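Local coordinates for protein putative oxidoreductase yhhX (Escherichia coli K-12, PDB 3F4L) that probably acts as an NADP+-dependent oxidoreductase of the Gfo/Idh/MocA family, possibly oxidising scyllo-inositol, at residues Pro100-Ala105 and Ile328-Phe333; Val177-Gln182 and Ala221-Ser226; Gln182-Phe187 and Leu323-Ile328; Arg198-Arg201 and Asp207-Phe210; Glu211-Leu214 and Leu219-Ile222. All blocks are in the same frame, centred on the assembly; numbering follows the deposited sequence.

Interaction 1 of 5, residues Pro100-Ala105 and Ile328-Phe333; sequences PTLAQA and ILERGF
The backbones of Thr-101 and Glu-330 stay well apart, 8.0 Å from CA to CA, at the start of helix 102-115 on one side and near the end of helix 319-331 on the other, so the gap is bridged by side-chain atoms. Glu-330 does most of the bridging. Its CG lies anti to its carbonyl carbon (chi1 -61°) and the chain runs on extended, which carries the carboxylate across to the first turn of the opposite helix. There OE2 accepts a weak hydrogen bond from the backbone N of Leu-102, 3.4 Å long with 149° at the hydrogen. The same oxygen rests 3.5 Å from CA of Thr-101. OE1 of Glu-330 lies instead beside Leu-102, 3.4 Å from its CB and 4.0 Å from its CD2, the two side chains crossing at a slant. Thr-101 is the N-cap residue: its OG1 takes the N-H of Gln-104 in a nearly straight bond of 3.2 Å, at 169°. The helix start is thus held by its own threonine and touched by a carboxylate from outside, a negative group that would probably interact favourably with the positive end of the helix dipole. With just 106 Å² buried, this is a small, partly exposed contact between the Rossmann domain and the C-terminal alpha/beta domain. Leu-102 extends the junction along helix 319-331, packing on Leu-323, Leu-326 and Glu-327, while the Glu-330 side chain also touches Tyr-173 of helix 171-187, and Leu-329 turns to Phe-172 and Met-180 of that same helix.

Interaction 2 of 5, residues Val177-Gln182 and Ala221-Ser226; sequences VHTMDQ and AIVKTS
Val-223, central in strand 219-225, is set against Thr-179 of helix 171-187, with their CA atoms 6.4 Å apart. Its side chain points at the helix. CG1, anti to the backbone N of the valine (chi1 172°), is directed at the threonine side chain, and the two side chains meet obliquely. The model places CG1 too near Thr-179 OG1 for that spacing to be trusted, so the detail there is doubtful. CG1 of Val-223 also lies 4.3 Å from CG of Met-180, a selenomethionine in the crystal, whose chain then leads off from the strand. The other branch, CG2, rests 3.9 Å from the backbone O of Thr-179. The threonine hydroxyl has weak hydrogen bonds to Leu-175 O and Gly-176 O one turn earlier, and no hydrogen bond joins the two segments. Next, Lys-224 points away, and its NZ makes salt bridges with Glu-211 of its own chain and with Glu-148 of the second subunit. Thr-225 points toward the helix again, though its side chain stops 5.0 Å short. This alternation, with one strand face against a helix and the other in the dimer interface, is the helix-on-sheet packing of the C-terminal alpha/beta domain in the Gfo/Idh/MocA family.

Interaction 3 of 5, residues Gln182-Phe187 and Leu323-Ile328; sequences QIISLF and LTNLEI
Ile-184 gives the largest share of this buried contact, and one methyl group does all its touching. CD1 reaches out from helix 171-187 onto the backbone of helix 319-331 because the first torsion (chi1 -71°) sets the CG1 branch opposite the carbonyl carbon and the next one keeps it stretched out. There CD1 lies 3.9 Å from Asn-325 CA and 4.1 Å from Asn-325 CB. Ile-184 and Asn-325 also mark the closest backbone approach, 7.6 Å between CA atoms. The short helical segments pass at 10.5 Å between axes, with their N-to-C directions 133° apart: a roughly antiparallel crossing of two helices of the C-terminal alpha/beta domain, at a distance that leaves room for a layer of side chains. Thr-324 borders the methyl on another flank. Its CG2, anti to the backbone N, comes within 4.0 Å of Ile-184 CD1, while its OG1 is turned off to bond with Ser-320 O in its own helix and with Arg-189 NE, so that the hydroxyl is satisfied and the methyl is what the isoleucine meets. No hydrogen bond crosses between the two segments. A turn further on, Ile-328 presents CD1 at 4.2 Å from Ile-184 CD1, a purely apolar meeting of two chain ends.

Interaction 4 of 5, residues Arg198-Arg201 and Asp207-Phe210; sequences RSLR and DDTF
Asp-208 OD2 is gripped from several directions: Arg-201 N donates at 3.1 Å to its syn lone pair, Arg-201 NE forms a salt bridge at 3.0 Å on the anti side, tilted out of the carboxylate plane, and a water donates at 2.7 Å. Of the guanidinium nitrogens, NE makes the bond to the acid, with the two planes 51° apart; NH1 bonds to Arg-157 O. The other oxygen, OD1, takes Leu-200 N in an almost straight bond (3.1 Å, 177°) and Thr-209 OG1 at 2.6 Å, from opposite faces of the carboxylate. The torsion of Asp-208, with CG between the backbone N and the carbonyl carbon (chi1 61°), brings the carboxylate over this turn. Without the carboxylate, as with an alanine here, the N-H groups of Leu-200 and Arg-201 and the Thr-209 hydroxyl would probably lose their acceptor and the arginine charge its mate. The same water reaches Ser-199 OG, which also bonds to Asn-205 O. Arg-198 N donates to Thr-209 O at 2.9 Å, while Arg-198 O accepts Asp-208 N at 3.0 Å and, weakly, Thr-209 N. With Asp-208 and Thr-209 both facing Arg-198, this is a classic beta bulge where strands 192-198 and 209-216 come together.

Interaction 5 of 5, residues Glu211-Leu214 and Leu219-Ile222; sequences EAQL and LKAI
Ile-222 lies alongside Gln-213, the two side chains pointing the same way, with Ile-222 CG1 4.0 Å from Gln-213 CG. Its other branch, CG2, crosses the Glu-211 chain, 3.9 Å from Glu-211 CG, so the isoleucine lies against both side chains. The far end of Gln-213 lies across Lys-220, with Gln-213 CD 4.1 Å from Lys-220 CD, a reach that comes from a straight chain leaving the backbone on the side of its own N (chi1 -59°). Shortening Gln-213 to an alanine is likely to open a gap beside Ile-222 and uncover part of the Lys-220 chain. On the other face Leu-214 and Ala-221 meet more loosely, 4.5 Å from CB to CB. Beneath the side chains the two strands form an antiparallel pair: Leu-214 and Ala-221 are a hydrogen-bonded pair, with Leu-214 N to Ala-221 O at 2.8 Å (171°) and Ala-221 N to Leu-214 O at 2.9 Å. Gln-213 and Ile-222 form the adjoining non-hydrogen-bonded pair. Beside it the CA of Ile-222 lies 3.5 Å from the O of Ala-212, its hydrogen directed at that oxygen. Lys-220 NZ makes salt bridges with Asp-196 and Glu-211 of the second subunit, so the face bearing Glu-211, Gln-213, Lys-220 and Ile-222 lies at the dimer interface. The hairpin of strands 209-216 and 219-225 is flanked in the mixed sheet by strands 192-198 and 146-152, and helix 171-187 covers its opposite face, with Met-180 on Ala-212, Ile-183 on Ala-221 and Phe-187 on Leu-219.

In the fold
Interactions 2, 3 and 5 stack from sheet to helices: the centres of 2 and 5 are about 8 Å apart and those of 2 and 3 about 9 Å. Met-180 joins the layers, its SE 3.3 Å from Ile-328 CG2 and 4.1 Å from Ala-212 CB. Interaction 1 extends this core to the Rossmann domain through helix 319-331, which it shares with interaction 3. Interaction 4 lies at the beginning of strand 209-216, with its centre about 18 Å from that of interaction 5; both reach the second subunit. His-178, in the helix segment of interaction 2, touches Lys-96; in relatives cofactor and substrate bind in the cleft between the domains, and this pair probably lies there.

Interaction 1 of 5, residues Pro100-Ala105 and Ile328-Phe333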
# COMPACT_ATOMS: atom_id res chain seq x y z
N PRO A 100 2.28 28.66 7.91
CA PRO A 100 2.80 27.69 8.88
C PRO A 100 1.68 26.94 9.57
O PRO A 100 1.86 25.79 9.99
CB PRO A 100 3.59 28.57 9.86
CG PRO A 100 4.00 29.76 9.02
CD PRO A 100 2.73 30.03 8.25
N THR A 101 0.52 27.59 9.69
CA THR A 101 -0.62 26.99 10.38
C THR A 101 -1.98 27.17 9.73
O THR A 101 -2.18 28.01 8.85
CB THR A 101 -0.73 27.53 11.81
OG1 THR A 101 -1.26 28.86 11.77
CG2 THR A 101 0.64 27.56 12.47
N LEU A 102 -2.93 26.37 10.20
CA LEU A 102 -4.31 26.39 9.71
C LEU A 102 -4.97 27.74 10.00
O LEU A 102 -5.65 28.31 9.14
CB LEU A 102 -5.08 25.24 10.36
CG LEU A 102 -6.49 24.88 9.90
CD1 LEU A 102 -6.50 24.58 8.41
CD2 LEU A 102 -6.97 23.66 10.70
N ALA A 103 -4.78 28.24 11.22
CA ALA A 103 -5.37 29.53 11.60
C ALA A 103 -4.87 30.66 10.69
O ALA A 103 -5.66 31.47 10.21
CB ALA A 103 -5.03 29.83 13.07
N GLN A 104 -3.56 30.73 10.45
CA GLN A 104 -3.02 31.77 9.58
C GLN A 104 -3.61 31.67 8.18
O GLN A 104 -3.88 32.68 7.54
CB GLN A 104 -1.50 31.68 9.50
CG GLN A 104 -0.79 32.23 10.72
CD GLN A 104 0.71 32.04 10.65
OE1 GLN A 104 1.21 30.92 10.80
NE2 GLN A 104 1.43 33.12 10.42
N ALA A 105 -3.79 30.44 7.70
CA ALA A 105 -4.37 30.23 6.38
C ALA A 105 -5.78 30.80 6.39
O ALA A 105 -6.17 31.53 5.48
CB ALA A 105 -4.41 28.74 6.06
N ILE A 328 -4.76 18.10 7.65
CA ILE A 328 -4.29 16.73 7.58
C ILE A 328 -2.80 16.66 7.92
O ILE A 328 -2.37 15.80 8.69
CB ILE A 328 -4.54 16.11 6.17
CG1 ILE A 328 -6.06 15.93 5.96
CG2 ILE A 328 -3.84 14.76 6.05
CD1 ILE A 328 -6.48 15.46 4.56
N LEU A 329 -2.00 17.56 7.37
CA LEU A 329 -0.58 17.58 7.66
C LEU A 329 -0.32 17.79 9.15
O LEU A 329 0.47 17.06 9.77
CB LEU A 329 0.12 18.68 6.84
CG LEU A 329 0.25 18.39 5.34
CD1 LEU A 329 0.81 19.60 4.61
CD2 LEU A 329 1.15 17.17 5.14
N GLU A 330 -0.99 18.78 9.74
CA GLU A 330 -0.81 19.08 11.16
C GLU A 330 -1.18 17.92 12.06
O GLU A 330 -0.43 17.55 12.96
CB GLU A 330 -1.66 20.29 11.58
CG GLU A 330 -1.34 21.59 10.86
CD GLU A 330 -2.00 22.80 11.52
OE1 GLU A 330 -3.22 22.73 11.80
OE2 GLU A 330 -1.30 23.81 11.75
N ARG A 331 -2.36 17.34 11.83
CA ARG A 331 -2.83 16.24 12.65
C ARG A 331 -2.01 14.95 12.50
O ARG A 331 -2.22 14.00 13.24
CB ARG A 331 -4.31 15.97 12.37
CG ARG A 331 -5.20 17.18 12.72
CD ARG A 331 -6.66 16.78 12.85
NE ARG A 331 -6.84 15.81 13.92
CZ ARG A 331 -7.99 15.21 14.21
NH1 ARG A 331 -9.08 15.46 13.49
NH2 ARG A 331 -8.05 14.34 15.22
N GLY A 332 -1.07 14.94 11.56
CA GLY A 332 -0.25 13.77 11.39
C GLY A 332 0.74 13.69 12.54
O GLY A 332 1.27 12.62 12.85
N PHE A 333 0.98 14.83 13.18
CA PHE A 333 1.91 14.90 14.31
C PHE A 333 1.16 15.15 15.62
O PHE A 333 1.75 15.53 16.63
CB PHE A 333 2.95 16.00 14.04
CG PHE A 333 3.79 15.73 12.82
CD1 PHE A 333 4.83 14.81 12.86
CD2 PHE A 333 3.49 16.34 11.61
CE1 PHE A 333 5.55 14.49 11.72
CE2 PHE A 333 4.21 16.02 10.45
CZ PHE A 333 5.24 15.10 10.51

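Interaction 2 of 5, residues Val177-Gln182 and Ala221-Ser226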
# COMPACT_ATOMS: atom_id res chain seq x y z
N VAL A 177 2.41 17.53 0.79
CA VAL A 177 1.56 18.67 0.47
C VAL A 177 1.07 18.59 -0.97
O VAL A 177 -0.08 18.92 -1.26
CB VAL A 177 2.29 20.03 0.74
CG1 VAL A 177 3.42 20.25 -0.28
CG2 VAL A 177 1.29 21.18 0.68
N HIS A 178 1.94 18.13 -1.88
CA HIS A 178 1.59 18.01 -3.30
C HIS A 178 0.79 16.76 -3.65
O HIS A 178 -0.21 16.83 -4.36
CB HIS A 178 2.86 17.99 -4.14
CG HIS A 178 3.55 19.31 -4.21
ND1 HIS A 178 4.90 19.45 -3.97
CD2 HIS A 178 3.10 20.54 -4.54
CE1 HIS A 178 5.25 20.71 -4.15
NE2 HIS A 178 4.18 21.39 -4.50
N THR A 179 1.24 15.61 -3.17
CA THR A 179 0.54 14.39 -3.47
C THR A 179 -0.84 14.34 -2.82
O THR A 179 -1.79 13.87 -3.44
CB THR A 179 1.40 13.17 -3.09
OG1 THR A 179 1.84 13.28 -1.73
CG2 THR A 179 2.62 13.11 -4.00
N MSE A 180 -0.97 14.85 -1.60
CA MSE A 180 -2.29 14.84 -0.95
C MSE A 180 -3.21 15.85 -1.63
O MSE A 180 -4.42 15.63 -1.71
CB MSE A 180 -2.18 15.16 0.55
CG MSE A 180 -1.58 14.04 1.39
SE MSE A 180 -2.24 14.12 3.22
CE MSE A 180 -1.50 15.83 3.71
N ASP A 181 -2.65 16.96 -2.10
CA ASP A 181 -3.45 17.97 -2.80
C ASP A 181 -4.11 17.36 -4.04
O ASP A 181 -5.26 17.66 -4.35
CB ASP A 181 -2.57 19.15 -3.23
CG ASP A 181 -3.32 20.12 -4.12
OD1 ASP A 181 -4.15 20.90 -3.59
OD2 ASP A 181 -3.08 20.09 -5.34
N GLN A 182 -3.38 16.51 -4.75
CA GLN A 182 -3.93 15.87 -5.94
C GLN A 182 -5.15 15.01 -5.56
O GLN A 182 -6.17 15.05 -6.23
CB GLN A 182 -2.89 14.97 -6.61
CG GLN A 182 -1.70 15.72 -7.19
CD GLN A 182 -0.68 14.80 -7.82
OE1 GLN A 182 -0.35 13.75 -7.27
NE2 GLN A 182 -0.14 15.20 -8.98
N ALA A 221 -7.77 6.28 -0.55
CA ALA A 221 -6.73 6.87 -1.38
C ALA A 221 -5.44 6.87 -0.56
O ALA A 221 -5.38 7.43 0.54
CB ALA A 221 -7.09 8.30 -1.76
N ILE A 222 -4.42 6.24 -1.11
CA ILE A 222 -3.12 6.12 -0.45
C ILE A 222 -2.06 7.03 -1.07
O ILE A 222 -1.88 7.05 -2.29
CB ILE A 222 -2.65 4.66 -0.50
CG1 ILE A 222 -3.59 3.79 0.35
CG2 ILE A 222 -1.21 4.55 -0.03
CD1 ILE A 222 -3.30 2.30 0.26
N VAL A 223 -1.37 7.79 -0.24
CA VAL A 223 -0.30 8.66 -0.71
C VAL A 223 0.93 8.29 0.10
O VAL A 223 0.90 8.29 1.33
CB VAL A 223 -0.61 10.14 -0.45
CG1 VAL A 223 0.59 10.96 -0.78
CG2 VAL A 223 -1.81 10.59 -1.27
N LYS A 224 2.02 7.96 -0.58
CA LYS A 224 3.21 7.58 0.15
C LYS A 224 4.51 7.87 -0.57
O LYS A 224 4.57 7.92 -1.80
CB LYS A 224 3.14 6.10 0.53
CG LYS A 224 2.94 5.17 -0.65
CD LYS A 224 2.59 3.75 -0.20
CE LYS A 224 3.75 3.08 0.52
NZ LYS A 224 3.39 1.71 0.97
N THR A 225 5.56 8.08 0.23
CA THR A 225 6.89 8.33 -0.30
C THR A 225 7.92 7.74 0.63
O THR A 225 7.70 7.60 1.83
CB THR A 225 7.22 9.84 -0.46
OG1 THR A 225 7.83 10.33 0.74
CG2 THR A 225 5.99 10.65 -0.79
N SER A 226 9.06 7.39 0.06
CA SER A 226 10.16 6.82 0.82
C SER A 226 11.40 7.15 0.03
O SER A 226 11.34 7.30 -1.19
CB SER A 226 10.00 5.30 0.92
OG SER A 226 11.16 4.71 1.48

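Interaction 3 of 5, residues Gln182-Phe187 and Leu323-Ile328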
# COMPACT_ATOMS: atom_id res chain seq x y z
N GLN A 182 -3.38 16.51 -4.75
CA GLN A 182 -3.93 15.87 -5.94
C GLN A 182 -5.15 15.01 -5.56
O GLN A 182 -6.17 15.05 -6.23
CB GLN A 182 -2.89 14.97 -6.61
CG GLN A 182 -1.70 15.72 -7.19
CD GLN A 182 -0.68 14.80 -7.82
OE1 GLN A 182 -0.35 13.75 -7.27
NE2 GLN A 182 -0.14 15.20 -8.98
N ILE A 183 -5.02 14.25 -4.48
CA ILE A 183 -6.12 13.39 -4.04
C ILE A 183 -7.31 14.25 -3.61
O ILE A 183 -8.46 13.98 -3.95
CB ILE A 183 -5.70 12.46 -2.86
CG1 ILE A 183 -4.60 11.50 -3.31
CG2 ILE A 183 -6.90 11.69 -2.34
CD1 ILE A 183 -4.95 10.74 -4.61
N ILE A 184 -7.02 15.31 -2.87
CA ILE A 184 -8.06 16.21 -2.41
C ILE A 184 -8.79 16.88 -3.58
O ILE A 184 -10.01 17.03 -3.56
CB ILE A 184 -7.47 17.26 -1.43
CG1 ILE A 184 -7.10 16.58 -0.11
CG2 ILE A 184 -8.44 18.40 -1.21
CD1 ILE A 184 -6.19 17.37 0.79
N SER A 185 -8.05 17.26 -4.63
CA SER A 185 -8.68 17.90 -5.78
C SER A 185 -9.65 16.93 -6.49
O SER A 185 -10.56 17.37 -7.17
CB SER A 185 -7.63 18.37 -6.78
OG SER A 185 -7.14 17.28 -7.55
N LEU A 186 -9.44 15.63 -6.33
CA LEU A 186 -10.30 14.63 -6.97
C LEU A 186 -11.50 14.21 -6.13
O LEU A 186 -12.61 14.05 -6.63
CB LEU A 186 -9.53 13.33 -7.27
CG LEU A 186 -8.30 13.34 -8.18
CD1 LEU A 186 -7.68 11.94 -8.22
CD2 LEU A 186 -8.71 13.80 -9.56
N PHE A 187 -11.25 14.02 -4.83
CA PHE A 187 -12.27 13.53 -3.93
C PHE A 187 -12.73 14.44 -2.81
O PHE A 187 -13.74 14.17 -2.18
CB PHE A 187 -11.79 12.19 -3.35
CG PHE A 187 -11.35 11.20 -4.40
CD1 PHE A 187 -12.23 10.75 -5.37
CD2 PHE A 187 -10.04 10.72 -4.42
CE1 PHE A 187 -11.83 9.84 -6.35
CE2 PHE A 187 -9.63 9.81 -5.39
CZ PHE A 187 -10.52 9.37 -6.36
N LEU A 323 -7.45 24.24 3.19
CA LEU A 323 -7.60 24.04 4.63
C LEU A 323 -7.55 22.56 5.01
O LEU A 323 -7.01 22.19 6.05
CB LEU A 323 -8.91 24.67 5.11
CG LEU A 323 -8.99 26.20 4.99
CD1 LEU A 323 -10.36 26.69 5.43
CD2 LEU A 323 -7.91 26.82 5.84
N THR A 324 -8.12 21.71 4.16
CA THR A 324 -8.12 20.28 4.45
C THR A 324 -6.68 19.75 4.40
O THR A 324 -6.27 18.94 5.24
CB THR A 324 -9.00 19.50 3.45
OG1 THR A 324 -10.38 19.88 3.61
CG2 THR A 324 -8.87 18.01 3.67
N ASN A 325 -5.89 20.24 3.44
CA ASN A 325 -4.50 19.81 3.31
C ASN A 325 -3.69 20.18 4.56
O ASN A 325 -3.03 19.33 5.16
CB ASN A 325 -3.88 20.47 2.06
CG ASN A 325 -2.64 19.76 1.57
OD1 ASN A 325 -2.49 19.51 0.37
ND2 ASN A 325 -1.74 19.43 2.49
N LEU A 326 -3.74 21.45 4.95
CA LEU A 326 -3.02 21.92 6.13
C LEU A 326 -3.43 21.18 7.40
O LEU A 326 -2.59 20.84 8.23
CB LEU A 326 -3.26 23.42 6.32
CG LEU A 326 -2.42 24.39 5.49
CD1 LEU A 326 -2.34 23.92 4.04
CD2 LEU A 326 -3.05 25.79 5.58
N GLU A 327 -4.73 20.93 7.55
CA GLU A 327 -5.22 20.23 8.73
C GLU A 327 -4.70 18.79 8.78
O GLU A 327 -4.25 18.32 9.83
CB GLU A 327 -6.75 20.23 8.74
CG GLU A 327 -7.36 19.65 9.99
CD GLU A 327 -8.87 19.66 9.96
OE1 GLU A 327 -9.46 20.71 9.63
OE2 GLU A 327 -9.48 18.62 10.28
N ILE A 328 -4.76 18.10 7.65
CA ILE A 328 -4.29 16.73 7.58
C ILE A 328 -2.80 16.66 7.92
O ILE A 328 -2.37 15.80 8.69
CB ILE A 328 -4.54 16.11 6.17
CG1 ILE A 328 -6.06 15.93 5.96
CG2 ILE A 328 -3.84 14.76 6.05
CD1 ILE A 328 -6.48 15.46 4.56

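Interaction 4 of 5, residues Arg198-Arg201 and Asp207-Phe210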
# COMPACT_ATOMS: atom_id res chain seq x y z
N ARG A 198 7.70 7.90 9.36
CA ARG A 198 8.95 7.43 9.94
C ARG A 198 10.22 8.09 9.39
O ARG A 198 10.24 8.62 8.28
CB ARG A 198 9.05 5.91 9.75
CG ARG A 198 7.71 5.21 9.72
CD ARG A 198 7.78 3.74 10.14
NE ARG A 198 8.52 2.86 9.24
CZ ARG A 198 8.20 2.60 7.98
NH1 ARG A 198 7.13 3.17 7.43
NH2 ARG A 198 8.92 1.74 7.27
N SER A 199 11.27 8.05 10.21
CA SER A 199 12.58 8.59 9.86
C SER A 199 13.49 7.36 9.83
O SER A 199 13.91 6.86 10.87
CB SER A 199 13.04 9.57 10.94
OG SER A 199 14.31 10.09 10.62
N LEU A 200 13.79 6.88 8.62
CA LEU A 200 14.59 5.68 8.44
C LEU A 200 16.08 5.81 8.17
O LEU A 200 16.88 5.06 8.73
CB LEU A 200 13.99 4.85 7.30
CG LEU A 200 12.57 4.32 7.47
CD1 LEU A 200 12.11 3.68 6.16
CD2 LEU A 200 12.51 3.31 8.60
N ARG A 201 16.46 6.74 7.30
CA ARG A 201 17.86 6.91 6.94
C ARG A 201 18.76 7.43 8.06
O ARG A 201 19.86 6.91 8.28
CB ARG A 201 17.98 7.84 5.73
CG ARG A 201 17.37 7.27 4.47
CD ARG A 201 17.48 8.26 3.34
NE ARG A 201 16.81 9.51 3.68
CZ ARG A 201 16.86 10.62 2.94
NH1 ARG A 201 17.55 10.63 1.81
NH2 ARG A 201 16.20 11.70 3.32
N ASP A 207 11.12 13.16 9.54
CA ASP A 207 10.65 12.04 8.72
C ASP A 207 11.06 12.11 7.25
O ASP A 207 11.10 13.19 6.65
CB ASP A 207 9.13 11.95 8.79
CG ASP A 207 8.44 13.12 8.09
OD1 ASP A 207 8.43 14.24 8.65
OD2 ASP A 207 7.93 12.91 6.96
N ASP A 208 11.36 10.95 6.67
CA ASP A 208 11.75 10.85 5.26
C ASP A 208 10.93 9.75 4.61
O ASP A 208 11.18 9.37 3.46
CB ASP A 208 13.24 10.52 5.12
CG ASP A 208 13.61 9.19 5.76
OD1 ASP A 208 12.70 8.43 6.18
OD2 ASP A 208 14.82 8.90 5.84
N THR A 209 9.95 9.26 5.35
CA THR A 209 9.10 8.17 4.89
C THR A 209 7.69 8.38 5.43
O THR A 209 7.52 8.68 6.61
CB THR A 209 9.62 6.83 5.44
OG1 THR A 209 11.02 6.73 5.18
CG2 THR A 209 8.88 5.66 4.81
N PHE A 210 6.69 8.25 4.57
CA PHE A 210 5.32 8.40 5.02
C PHE A 210 4.31 7.74 4.12
O PHE A 210 4.57 7.50 2.94
CB PHE A 210 4.96 9.89 5.18
CG PHE A 210 4.77 10.63 3.88
CD1 PHE A 210 5.80 11.41 3.35
CD2 PHE A 210 3.57 10.56 3.19
CE1 PHE A 210 5.63 12.10 2.16
CE2 PHE A 210 3.39 11.24 1.99
CZ PHE A 210 4.41 12.01 1.47
O HOH W 1 16.05 10.04 7.96

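Interaction 5 of 5, residues Glu211-Leu214 and Leu219-Ile222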
# COMPACT_ATOMS: atom_id res chain seq x y z
N GLU A 211 3.16 7.44 4.71
CA GLU A 211 2.04 6.87 3.98
C GLU A 211 0.80 7.41 4.66
O GLU A 211 0.58 7.19 5.85
CB GLU A 211 2.02 5.34 4.04
CG GLU A 211 0.85 4.76 3.23
CD GLU A 211 0.78 3.25 3.26
OE1 GLU A 211 1.85 2.59 3.25
OE2 GLU A 211 -0.35 2.71 3.26
N ALA A 212 0.01 8.17 3.91
CA ALA A 212 -1.22 8.72 4.44
C ALA A 212 -2.35 8.04 3.68
O ALA A 212 -2.29 7.90 2.46
CB ALA A 212 -1.27 10.23 4.22
N GLN A 213 -3.36 7.61 4.42
CA GLN A 213 -4.51 6.95 3.83
C GLN A 213 -5.73 7.80 4.10
O GLN A 213 -6.11 8.02 5.26
CB GLN A 213 -4.68 5.56 4.43
CG GLN A 213 -3.46 4.67 4.22
CD GLN A 213 -3.68 3.23 4.62
OE1 GLN A 213 -2.83 2.37 4.38
NE2 GLN A 213 -4.83 2.94 5.23
N LEU A 214 -6.34 8.30 3.03
CA LEU A 214 -7.52 9.14 3.15
C LEU A 214 -8.75 8.33 2.79
O LEU A 214 -8.83 7.77 1.70
CB LEU A 214 -7.39 10.35 2.22
CG LEU A 214 -6.35 11.42 2.60
CD1 LEU A 214 -4.95 10.82 2.59
CD2 LEU A 214 -6.43 12.58 1.61
N LEU A 219 -14.20 4.34 -0.20
CA LEU A 219 -13.02 4.58 -1.03
C LEU A 219 -11.80 4.92 -0.19
O LEU A 219 -11.91 5.70 0.76
CB LEU A 219 -13.27 5.73 -2.00
CG LEU A 219 -11.99 6.31 -2.59
CD1 LEU A 219 -11.41 5.34 -3.60
CD2 LEU A 219 -12.30 7.65 -3.24
N LYS A 220 -10.65 4.35 -0.55
CA LYS A 220 -9.41 4.64 0.15
C LYS A 220 -8.34 5.11 -0.84
O LYS A 220 -8.06 4.45 -1.84
CB LYS A 220 -8.89 3.41 0.92
CG LYS A 220 -7.64 3.72 1.77
CD LYS A 220 -7.12 2.54 2.58
CE LYS A 220 -6.38 1.52 1.74
NZ LYS A 220 -5.89 0.37 2.57
N ALA A 221 -7.77 6.28 -0.55
CA ALA A 221 -6.73 6.87 -1.38
C ALA A 221 -5.44 6.87 -0.56
O ALA A 221 -5.38 7.43 0.54
CB ALA A 221 -7.09 8.30 -1.76
N ILE A 222 -4.42 6.24 -1.11
CA ILE A 222 -3.12 6.12 -0.45
C ILE A 222 -2.06 7.03 -1.07
O ILE A 222 -1.88 7.05 -2.29
CB ILE A 222 -2.65 4.66 -0.50
CG1 ILE A 222 -3.59 3.79 0.35
CG2 ILE A 222 -1.21 4.55 -0.03
CD1 ILE A 222 -3.30 2.30 0.26